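Local coordinates for dihydrofolate reductase (Enterococcus faecalis, PDB 4M7U), which probably catalyses the NADPH-dependent reduction of 7,8-dihydrofolate to tetrahydrofolate, a key step of folate metabolism that supplies glycine, purine and DNA precursor synthesis, at residues 107-110 / 111-115; 134-137 / 138-141. All blocks are in the same frame, centred on the assembly; numbering follows the deposited sequence.

Contact 1. Residues 107-110 / 111-115. With NAP (NADP nicotinamide-adenine-dinucleotide phosphate), chain B.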
ATOM      1  N   GLY A 107       1.028   2.805  -6.204  1.00 12.71           N
ATOM      2  CA  GLY A 107       1.553   4.063  -5.693  1.00 12.91           C
ATOM      3  C   GLY A 107       0.516   5.169  -5.558  1.00 13.91           C
ATOM      4  O   GLY A 107      -0.608   4.920  -5.124  1.00 12.65           O
ATOM      5  N   SER A 108       0.871   6.398  -5.916  1.00 12.57           N
ATOM      6  CA  SER A 108      -0.028   7.529  -5.638  1.00 13.03           C
ATOM      7  C   SER A 108      -1.406   7.489  -6.343  1.00 15.04           C
ATOM      8  O   SER A 108      -2.439   7.742  -5.715  1.00 13.26           O
ATOM      9  CB  SER A 108       0.686   8.856  -5.907  1.00 16.29           C
ATOM     10  OG  SER A 108      -0.177   9.938  -5.584  1.00 22.20           O
ATOM     11  N   VAL A 109      -1.432   7.166  -7.636  1.00 22.87           N
ATOM     12  CA  VAL A 109      -2.710   7.021  -8.357  1.00 20.11           C
ATOM     13  C   VAL A 109      -3.599   5.941  -7.736  1.00 16.31           C
ATOM     14  O   VAL A 109      -4.808   6.145  -7.532  1.00 16.37           O
ATOM     15  CB  VAL A 109      -2.503   6.665  -9.843  1.00 19.60           C
ATOM     16  CG1 VAL A 109      -3.845   6.395 -10.510  1.00 17.30           C
ATOM     17  CG2 VAL A 109      -1.786   7.797 -10.562  1.00 20.95           C
ATOM     18  N   VAL A 110      -2.996   4.796  -7.433  1.00 15.10           N
ATOM     19  CA  VAL A 110      -3.724   3.701  -6.816  1.00 11.44           C
ATOM     20  C   VAL A 110      -4.303   4.093  -5.463  1.00 10.74           C
ATOM     21  O   VAL A 110      -5.470   3.813  -5.182  1.00 13.62           O
ATOM     22  CB  VAL A 110      -2.840   2.449  -6.709  1.00 11.22           C
ATOM     23  CG1 VAL A 110      -3.607   1.297  -6.080  1.00 11.61           C
ATOM     24  CG2 VAL A 110      -2.400   2.035  -8.089  1.00 10.40           C
ATOM     25  N   PHE A 111      -3.501   4.757  -4.629  1.00 14.41           N
ATOM     26  CA  PHE A 111      -3.982   5.213  -3.304  1.00 12.68           C
ATOM     27  C   PHE A 111      -5.193   6.156  -3.404  1.00 15.03           C
ATOM     28  O   PHE A 111      -6.213   5.963  -2.734  1.00 11.66           O
ATOM     29  CB  PHE A 111      -2.858   5.924  -2.546  1.00 11.26           C
ATOM     30  CG  PHE A 111      -1.850   4.996  -1.924  1.00  9.57           C
ATOM     31  CD1 PHE A 111      -2.248   3.833  -1.276  1.00 13.78           C
ATOM     32  CD2 PHE A 111      -0.499   5.307  -1.960  1.00 14.53           C
ATOM     33  CE1 PHE A 111      -1.298   2.984  -0.684  1.00  9.63           C
ATOM     34  CE2 PHE A 111       0.449   4.474  -1.374  1.00  9.13           C
ATOM     35  CZ  PHE A 111       0.043   3.304  -0.740  1.00  9.96           C
ATOM     36  N   LYS A 112      -5.076   7.176  -4.248  1.00 16.83           N
ATOM     37  CA  LYS A 112      -6.150   8.152  -4.444  1.00 20.31           C
ATOM     38  C   LYS A 112      -7.463   7.507  -4.921  1.00 16.71           C
ATOM     39  O   LYS A 112      -8.542   7.929  -4.519  1.00 15.88           O
ATOM     40  CB  LYS A 112      -5.698   9.214  -5.443  1.00 18.22           C
ATOM     41  CG  LYS A 112      -6.534  10.485  -5.467  1.00 20.42           C
ATOM     42  CD  LYS A 112      -6.135  11.350  -6.660  1.00 22.67           C
ATOM     43  CE  LYS A 112      -5.923  12.799  -6.253  1.00 35.07           C
ATOM     44  NZ  LYS A 112      -7.162  13.386  -5.686  1.00 40.95           N
ATOM     45  N   GLU A 113      -7.370   6.481  -5.769  1.00 12.25           N
ATOM     46  CA  GLU A 113      -8.565   5.813  -6.293  1.00 12.50           C
ATOM     47  C   GLU A 113      -9.181   4.842  -5.333  1.00 14.79           C
ATOM     48  O   GLU A 113     -10.392   4.638  -5.349  1.00 19.77           O
ATOM     49  CB  GLU A 113      -8.211   4.951  -7.499  1.00 14.61           C
ATOM     50  CG  GLU A 113      -7.654   5.661  -8.651  1.00 19.48           C
ATOM     51  CD  GLU A 113      -7.183   4.672  -9.674  1.00 27.41           C
ATOM     52  OE1 GLU A 113      -6.456   3.716  -9.285  1.00 21.61           O
ATOM     53  OE2 GLU A 113      -7.575   4.833 -10.849  1.00 34.18           O
ATOM     54  N   LEU A 114      -8.343   4.185  -4.542  1.00 16.28           N
ATOM     55  CA  LEU A 114      -8.800   3.014  -3.797  1.00 14.06           C
ATOM     56  C   LEU A 114      -8.947   3.267  -2.305  1.00 14.67           C
ATOM     57  O   LEU A 114      -9.656   2.531  -1.615  1.00 14.86           O
ATOM     58  CB  LEU A 114      -7.892   1.807  -4.085  1.00 12.50           C
ATOM     59  CG  LEU A 114      -8.286   1.124  -5.409  1.00 14.60           C
ATOM     60  CD1 LEU A 114      -7.203   0.188  -5.912  1.00 18.75           C
ATOM     61  CD2 LEU A 114      -9.580   0.351  -5.200  1.00 17.92           C
ATOM     62  N   ILE A 115      -8.292   4.309  -1.802  1.00 15.16           N
ATOM     63  CA  ILE A 115      -8.507   4.680  -0.401  1.00 14.68           C
ATOM     64  C   ILE A 115      -9.989   4.924  -0.048  1.00 12.54           C
ATOM     65  O   ILE A 115     -10.424   4.498   1.017  1.00 12.52           O
ATOM     66  CB  ILE A 115      -7.551   5.795   0.085  1.00 12.15           C
ATOM     67  CG1 ILE A 115      -6.182   5.169   0.368  1.00 11.79           C
ATOM     68  CG2 ILE A 115      -8.095   6.487   1.335  1.00 17.71           C
ATOM     69  CD1 ILE A 115      -5.159   6.095   0.940  1.00 16.20           C
TER
HETATM   70  PA  NAP B 201       1.426   4.026  -9.540  0.61 21.34           P
HETATM   71  O1A NAP B 201       0.131   4.433  -8.771  0.61 13.92           O
HETATM   72  O2A NAP B 201       2.226   2.976  -8.794  0.61 14.61           O
HETATM   73  O5B NAP B 201       1.033   3.398 -10.919  0.61 20.41           O
HETATM   74  C5B NAP B 201       0.283   4.137 -11.839  0.61 15.59           C
HETATM   75  C4B NAP B 201      -0.211   3.269 -12.952  0.61 17.63           C
HETATM   76  O4B NAP B 201      -1.051   2.103 -12.531  0.61 19.58           O
HETATM   77  C3B NAP B 201      -0.852   3.854 -14.187  0.61 20.03           C
HETATM   78  O3B NAP B 201      -0.136   4.651 -15.054  0.61 18.73           O
HETATM   79  C2B NAP B 201      -1.580   2.686 -14.737  0.39 17.68           C
HETATM   80  O2B NAP B 201      -0.917   1.790 -15.551  0.39 19.54           O
HETATM   81  C1B NAP B 201      -2.216   2.224 -13.443  0.61 18.56           C
HETATM   82  N9A NAP B 201      -3.534   2.313 -12.896  0.61 20.83           N
HETATM   83  C8A NAP B 201      -3.852   3.022 -11.812  0.61 19.07           C
HETATM   84  N7A NAP B 201      -5.272   3.000 -11.696  0.39 21.95           N
HETATM   85  C5A NAP B 201      -5.784   2.275 -12.774  0.39 22.76           C
HETATM   86  C6A NAP B 201      -7.097   1.954 -13.139  0.39 20.95           C
HETATM   87  N6A NAP B 201      -8.196   2.405 -12.324  0.61 16.74           N
HETATM   88  N1A NAP B 201      -7.293   1.233 -14.239  0.61 22.39           N
HETATM   89  C2A NAP B 201      -6.242   0.798 -15.007  0.39 18.35           C
HETATM   90  N3A NAP B 201      -4.935   1.117 -14.647  0.39 19.02           N
HETATM   91  C4A NAP B 201      -4.746   1.847 -13.537  0.39 21.53           C
HETATM   92  O3  NAP B 201       2.331   5.280  -9.869  0.61 20.89           O
HETATM   93  PN  NAP B 201       2.365   6.640  -9.053  0.61 20.82           P
HETATM   94  O1N NAP B 201       1.032   7.421  -9.278  0.61 28.82           O
HETATM   95  O2N NAP B 201       2.579   6.424  -7.571  0.61 17.80           O
HETATM   96  O5D NAP B 201       3.625   7.414  -9.619  0.61 26.98           O
HETATM   97  C5D NAP B 201       4.677   6.631 -10.128  0.61 21.65           C
HETATM   98  C4D NAP B 201       5.539   7.224 -11.227  0.61 31.70           C
HETATM   99  O4D NAP B 201       5.212   8.563 -11.771  0.61 28.70           O
HETATM  100  C3D NAP B 201       7.064   7.139 -11.153  0.61 20.25           C
HETATM  101  O3D NAP B 201       7.722   6.371 -12.013  0.61 38.17           O
HETATM  102  C2D NAP B 201       7.524   8.565 -11.045  0.61 24.92           C
HETATM  103  O2D NAP B 201       8.814   8.928 -11.373  0.61 32.32           O
HETATM  104  C1D NAP B 201       6.389   9.419 -11.571  0.61 31.99           C
HETATM  105  N1N NAP B 201       6.211  10.832 -11.344  0.61 37.40           N
HETATM  106  C2N NAP B 201       7.107  11.903 -11.751  0.61 28.53           C
HETATM  107  C3N NAP B 201       6.709  13.368 -11.538  0.61 29.83           C
HETATM  108  C7N NAP B 201       7.251  14.350 -12.513  0.61 27.26           C
HETATM  109  O7N NAP B 201       7.323  14.020 -13.690  0.61 31.84           O
HETATM  110  N7N NAP B 201       8.039  15.443 -12.044  0.61 23.51           N
HETATM  111  C4N NAP B 201       5.545  13.737 -10.584  0.61 33.30           C
HETATM  112  C5N NAP B 201       4.830  12.510  -9.957  0.61 30.05           C
HETATM  113  C6N NAP B 201       5.298  11.072 -10.252  0.61 33.81           C
HETATM  114  P2B NAP B 201      -0.867   2.100 -17.091  0.61 19.40           P
HETATM  115  O1X NAP B 201      -0.148   3.469 -17.319  0.61 16.71           O
HETATM  116  O2X NAP B 201      -0.028   0.975 -17.773  0.39 20.91           O
HETATM  117  O3X NAP B 201      -2.280   2.159 -17.622  0.61 16.59           O
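G107 and F111 begin the first turn of helix 108-114, F111 N giving its hydrogen to G107 O at 2.9 Å in a nearly straight bond. The i to i+4 ladder continues from K112 N to S108 O, E113 N to V109 O and L114 N to V110 O. Among apolar groups, V110 CG1 and L114 CD1 meet at 3.8 Å; the two side chains run alongside each other, and both touch I104 of strand 101-104. The E113 side chain slants across V109, its CD 3.8 Å from V109 CG1, which also lies 3.6 Å from NADP C8A. The polar contacts to NADP use the helix start, with G107 at the N-cap after a cis peptide bond. G107 N donates to NADP O2A (2.9 Å) and V109 N to NADP O1N (3.0 Å); V110 N makes a weak bond to NADP O1A, and S108 N comes so near NADP O2N that the modelled bond length is doubtful. E113 CG lies beside the backbone N (chi1 -61°) and the chain then runs extended, bringing E113 OE2 to accept from NADP N6A at 2.9 Å. Backbone N-H groups at a helix N-terminus thus face the pyrophosphate, and the helix dipole would probably add to its stabilisation.

Contact 2. Residues 134-137 / 138-141. With NAP (NADP nicotinamide-adenine-dinucleotide phosphate), chain B.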
ATOM      1  N   THR A 134       7.530  11.530  -6.058  1.00 13.83           N
ATOM      2  CA  THR A 134       6.173  11.000  -5.909  1.00 14.56           C
ATOM      3  C   THR A 134       5.662  11.124  -4.474  1.00 15.84           C
ATOM      4  O   THR A 134       6.308  10.674  -3.521  1.00 16.45           O
ATOM      5  CB  THR A 134       6.103   9.519  -6.316  1.00 21.86           C
ATOM      6  OG1 THR A 134       6.761   9.332  -7.579  1.00 27.17           O
ATOM      7  CG2 THR A 134       4.644   9.063  -6.411  1.00 24.81           C
ATOM      8  N   PHE A 135       4.483  11.709  -4.330  1.00 14.53           N
ATOM      9  CA  PHE A 135       3.957  12.059  -3.029  1.00 19.29           C
ATOM     10  C   PHE A 135       2.674  11.319  -2.738  1.00 19.63           C
ATOM     11  O   PHE A 135       1.920  10.981  -3.659  1.00 15.75           O
ATOM     12  CB  PHE A 135       3.700  13.568  -2.982  1.00 18.15           C
ATOM     13  CG  PHE A 135       4.947  14.381  -3.144  1.00 19.98           C
ATOM     14  CD1 PHE A 135       5.516  14.564  -4.395  1.00 15.41           C
ATOM     15  CD2 PHE A 135       5.573  14.937  -2.038  1.00 20.38           C
ATOM     16  CE1 PHE A 135       6.687  15.298  -4.545  1.00 27.14           C
ATOM     17  CE2 PHE A 135       6.742  15.674  -2.181  1.00 18.03           C
ATOM     18  CZ  PHE A 135       7.299  15.854  -3.435  1.00 21.86           C
ATOM     19  N   PHE A 136       2.422  11.066  -1.458  1.00 16.96           N
ATOM     20  CA  PHE A 136       1.124  10.558  -1.076  1.00 12.76           C
ATOM     21  C   PHE A 136       0.085  11.584  -1.509  1.00 16.92           C
ATOM     22  O   PHE A 136       0.280  12.782  -1.321  1.00 17.64           O
ATOM     23  CB  PHE A 136       1.041  10.303   0.425  1.00 19.04           C
ATOM     24  CG  PHE A 136      -0.184   9.562   0.804  1.00 12.70           C
ATOM     25  CD1 PHE A 136      -0.261   8.194   0.598  1.00 16.51           C
ATOM     26  CD2 PHE A 136      -1.288  10.237   1.293  1.00 15.31           C
ATOM     27  CE1 PHE A 136      -1.412   7.504   0.907  1.00 14.09           C
ATOM     28  CE2 PHE A 136      -2.435   9.558   1.611  1.00 14.17           C
ATOM     29  CZ  PHE A 136      -2.499   8.185   1.414  1.00 13.36           C
ATOM     30  N   PRO A 137      -1.020  11.120  -2.114  1.00 14.22           N
ATOM     31  CA  PRO A 137      -1.971  12.049  -2.723  1.00 16.25           C
ATOM     32  C   PRO A 137      -2.839  12.741  -1.692  1.00 17.87           C
ATOM     33  O   PRO A 137      -2.927  12.306  -0.541  1.00 16.09           O
ATOM     34  CB  PRO A 137      -2.843  11.132  -3.584  1.00 16.94           C
ATOM     35  CG  PRO A 137      -2.823   9.813  -2.822  1.00 18.26           C
ATOM     36  CD  PRO A 137      -1.404   9.711  -2.329  1.00 17.91           C
ATOM     37  N   GLU A 138      -3.484  13.817  -2.117  1.00 15.95           N
ATOM     38  CA  GLU A 138      -4.504  14.463  -1.310  1.00 22.03           C
ATOM     39  C   GLU A 138      -5.714  13.547  -1.195  1.00 26.47           C
ATOM     40  O   GLU A 138      -6.326  13.189  -2.206  1.00 33.18           O
ATOM     41  CB  GLU A 138      -4.936  15.766  -1.973  1.00 21.40           C
ATOM     42  CG  GLU A 138      -4.020  16.933  -1.701  1.00 38.21           C
ATOM     43  CD  GLU A 138      -4.528  18.209  -2.342  1.00 54.35           C
ATOM     44  OE1 GLU A 138      -3.757  18.818  -3.116  1.00 55.66           O
ATOM     45  OE2 GLU A 138      -5.694  18.592  -2.084  1.00 40.39           O
ATOM     46  N   ILE A 139      -6.060  13.155   0.025  1.00 18.31           N
ATOM     47  CA  ILE A 139      -7.269  12.366   0.218  1.00 15.76           C
ATOM     48  C   ILE A 139      -8.211  13.073   1.167  1.00 13.40           C
ATOM     49  O   ILE A 139      -7.838  14.044   1.828  1.00 15.15           O
ATOM     50  CB  ILE A 139      -6.968  10.970   0.779  1.00 17.21           C
ATOM     51  CG1 ILE A 139      -6.495  11.083   2.229  1.00 19.65           C
ATOM     52  CG2 ILE A 139      -5.932  10.264  -0.085  1.00 14.33           C
ATOM     53  CD1 ILE A 139      -6.416   9.762   2.950  1.00 16.68           C
ATOM     54  N   ASP A 140      -9.437  12.573   1.247  1.00 22.01           N
ATOM     55  CA  ASP A 140     -10.388  13.080   2.224  1.00 18.88           C
ATOM     56  C   ASP A 140     -10.052  12.523   3.605  1.00 15.08           C
ATOM     57  O   ASP A 140     -10.411  11.388   3.927  1.00 19.61           O
ATOM     58  CB  ASP A 140     -11.821  12.684   1.836  1.00 18.55           C
ATOM     59  CG  ASP A 140     -12.855  13.214   2.816  1.00 23.43           C
ATOM     60  OD1 ASP A 140     -14.010  12.735   2.793  1.00 29.03           O
ATOM     61  OD2 ASP A 140     -12.506  14.104   3.628  1.00 23.55           O
ATOM     62  N   TRP A 141      -9.372  13.313   4.431  1.00 13.37           N
ATOM     63  CA  TRP A 141      -9.030  12.856   5.782  1.00 13.86           C
ATOM     64  C   TRP A 141     -10.180  12.978   6.799  1.00 20.00           C
ATOM     65  O   TRP A 141     -10.074  12.477   7.923  1.00 17.11           O
ATOM     66  CB  TRP A 141      -7.802  13.609   6.300  1.00 14.81           C
ATOM     67  CG  TRP A 141      -6.481  13.160   5.706  1.00 19.06           C
ATOM     68  CD1 TRP A 141      -5.766  13.782   4.719  1.00 18.58           C
ATOM     69  CD2 TRP A 141      -5.714  11.999   6.093  1.00 16.76           C
ATOM     70  NE1 TRP A 141      -4.603  13.078   4.466  1.00 20.62           N
ATOM     71  CE2 TRP A 141      -4.550  11.990   5.285  1.00 10.20           C
ATOM     72  CE3 TRP A 141      -5.910  10.977   7.027  1.00 12.19           C
ATOM     73  CZ2 TRP A 141      -3.571  10.987   5.404  1.00 10.50           C
ATOM     74  CZ3 TRP A 141      -4.937   9.991   7.147  1.00 11.18           C
ATOM     75  CH2 TRP A 141      -3.773  10.009   6.338  1.00 11.69           C
TER
HETATM   76  PA  NAP B 201       1.426   4.026  -9.540  0.61 21.34           P
HETATM   77  O1A NAP B 201       0.131   4.433  -8.771  0.61 13.92           O
HETATM   78  O2A NAP B 201       2.226   2.976  -8.794  0.61 14.61           O
HETATM   79  O5B NAP B 201       1.033   3.398 -10.919  0.61 20.41           O
HETATM   80  C5B NAP B 201       0.283   4.137 -11.839  0.61 15.59           C
HETATM   81  C4B NAP B 201      -0.211   3.269 -12.952  0.61 17.63           C
HETATM   82  O4B NAP B 201      -1.051   2.103 -12.531  0.61 19.58           O
HETATM   83  C3B NAP B 201      -0.852   3.854 -14.187  0.61 20.03           C
HETATM   84  O3B NAP B 201      -0.136   4.651 -15.054  0.61 18.73           O
HETATM   85  C2B NAP B 201      -1.580   2.686 -14.737  0.39 17.68           C
HETATM   86  O2B NAP B 201      -0.917   1.790 -15.551  0.39 19.54           O
HETATM   87  C1B NAP B 201      -2.216   2.224 -13.443  0.61 18.56           C
HETATM   88  N9A NAP B 201      -3.534   2.313 -12.896  0.61 20.83           N
HETATM   89  C8A NAP B 201      -3.852   3.022 -11.812  0.61 19.07           C
HETATM   90  N7A NAP B 201      -5.272   3.000 -11.696  0.39 21.95           N
HETATM   91  C5A NAP B 201      -5.784   2.275 -12.774  0.39 22.76           C
HETATM   92  C6A NAP B 201      -7.097   1.954 -13.139  0.39 20.95           C
HETATM   93  N6A NAP B 201      -8.196   2.405 -12.324  0.61 16.74           N
HETATM   94  N1A NAP B 201      -7.293   1.233 -14.239  0.61 22.39           N
HETATM   95  C2A NAP B 201      -6.242   0.798 -15.007  0.39 18.35           C
HETATM   96  N3A NAP B 201      -4.935   1.117 -14.647  0.39 19.02           N
HETATM   97  C4A NAP B 201      -4.746   1.847 -13.537  0.39 21.53           C
HETATM   98  O3  NAP B 201       2.331   5.280  -9.869  0.61 20.89           O
HETATM   99  PN  NAP B 201       2.365   6.640  -9.053  0.61 20.82           P
HETATM  100  O1N NAP B 201       1.032   7.421  -9.278  0.61 28.82           O
HETATM  101  O2N NAP B 201       2.579   6.424  -7.571  0.61 17.80           O
HETATM  102  O5D NAP B 201       3.625   7.414  -9.619  0.61 26.98           O
HETATM  103  C5D NAP B 201       4.677   6.631 -10.128  0.61 21.65           C
HETATM  104  C4D NAP B 201       5.539   7.224 -11.227  0.61 31.70           C
HETATM  105  O4D NAP B 201       5.212   8.563 -11.771  0.61 28.70           O
HETATM  106  C3D NAP B 201       7.064   7.139 -11.153  0.61 20.25           C
HETATM  107  O3D NAP B 201       7.722   6.371 -12.013  0.61 38.17           O
HETATM  108  C2D NAP B 201       7.524   8.565 -11.045  0.61 24.92           C
HETATM  109  O2D NAP B 201       8.814   8.928 -11.373  0.61 32.32           O
HETATM  110  C1D NAP B 201       6.389   9.419 -11.571  0.61 31.99           C
HETATM  111  N1N NAP B 201       6.211  10.832 -11.344  0.61 37.40           N
HETATM  112  C2N NAP B 201       7.107  11.903 -11.751  0.61 28.53           C
HETATM  113  C3N NAP B 201       6.709  13.368 -11.538  0.61 29.83           C
HETATM  114  C7N NAP B 201       7.251  14.350 -12.513  0.61 27.26           C
HETATM  115  O7N NAP B 201       7.323  14.020 -13.690  0.61 31.84           O
HETATM  116  N7N NAP B 201       8.039  15.443 -12.044  0.61 23.51           N
HETATM  117  C4N NAP B 201       5.545  13.737 -10.584  0.61 33.30           C
HETATM  118  C5N NAP B 201       4.830  12.510  -9.957  0.61 30.05           C
HETATM  119  C6N NAP B 201       5.298  11.072 -10.252  0.61 33.81           C
HETATM  120  P2B NAP B 201      -0.867   2.100 -17.091  0.61 19.40           P
HETATM  121  O1X NAP B 201      -0.148   3.469 -17.319  0.61 16.71           O
HETATM  122  O2X NAP B 201      -0.028   0.975 -17.773  0.39 20.91           O
HETATM  123  O3X NAP B 201      -2.280   2.159 -17.622  0.61 16.59           O
HETATM  124  O   HOH W   1      -3.161  13.788   1.765  1.00 26.01           O
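The aromatic rings of F136 and W141 meet obliquely, F136 CE2 coming within 4.2 Å of W141 CZ2. One face of the F136 ring carries P137 CD, 3.3 Å above the plane and displaced toward the rim. On the indole, I139 CD1 sits over the centre of one face, 3.7 Å above it. I139 reaches the two rings with different branches: CG1, flanked by both backbone arms of CA (chi1 70°), carries CD1 over W141, while CG2 lies 4.0 Å from F136 CE2. The same CG2 methyl is 4.2 Å from P137 CG, giving a small apolar cluster at the surface. These residues belong to the link of the dihydrofolate reductase fold that runs from the short strand 134-135, paired antiparallel with strand 21-23, to the edge strand 144-151 of the main sheet. F136 also stacks on W14 and meets the ring of F111, and W141 meets Y167 of strand 162-169, which ties the link to the sheet. A water joins the polar groups, donating to P137 O at 2.8 Å and accepting from W141 NE1 at 3.1 Å, a bridge that would tend to hold the indole in this orientation. At the start of strand 134-135, T134 borders the cofactor, its OG1 3.5 Å from NADP C6N in the nicotinamide ring.

Contact 1 comes first along the chain and closes before contact 2 opens; strand 120-126 of the main sheet runs between them. Their centres are 8 Å apart, on the same side of the chain's centre, and the link after strand 134-135 packs along helix 108-114. S108 OG is hydrogen-bonded to F135 O, P137 rests on S108, F111 and K112, and I115 touches F136, so the helix and the link adjoin over several residues. Both also border NADP: G107 to V110 meet the pyrophosphate and E113 the adenine, while T134 lies by the nicotinamide ring and the adjoining phosphate. Both therefore contribute residues to the NADP pocket.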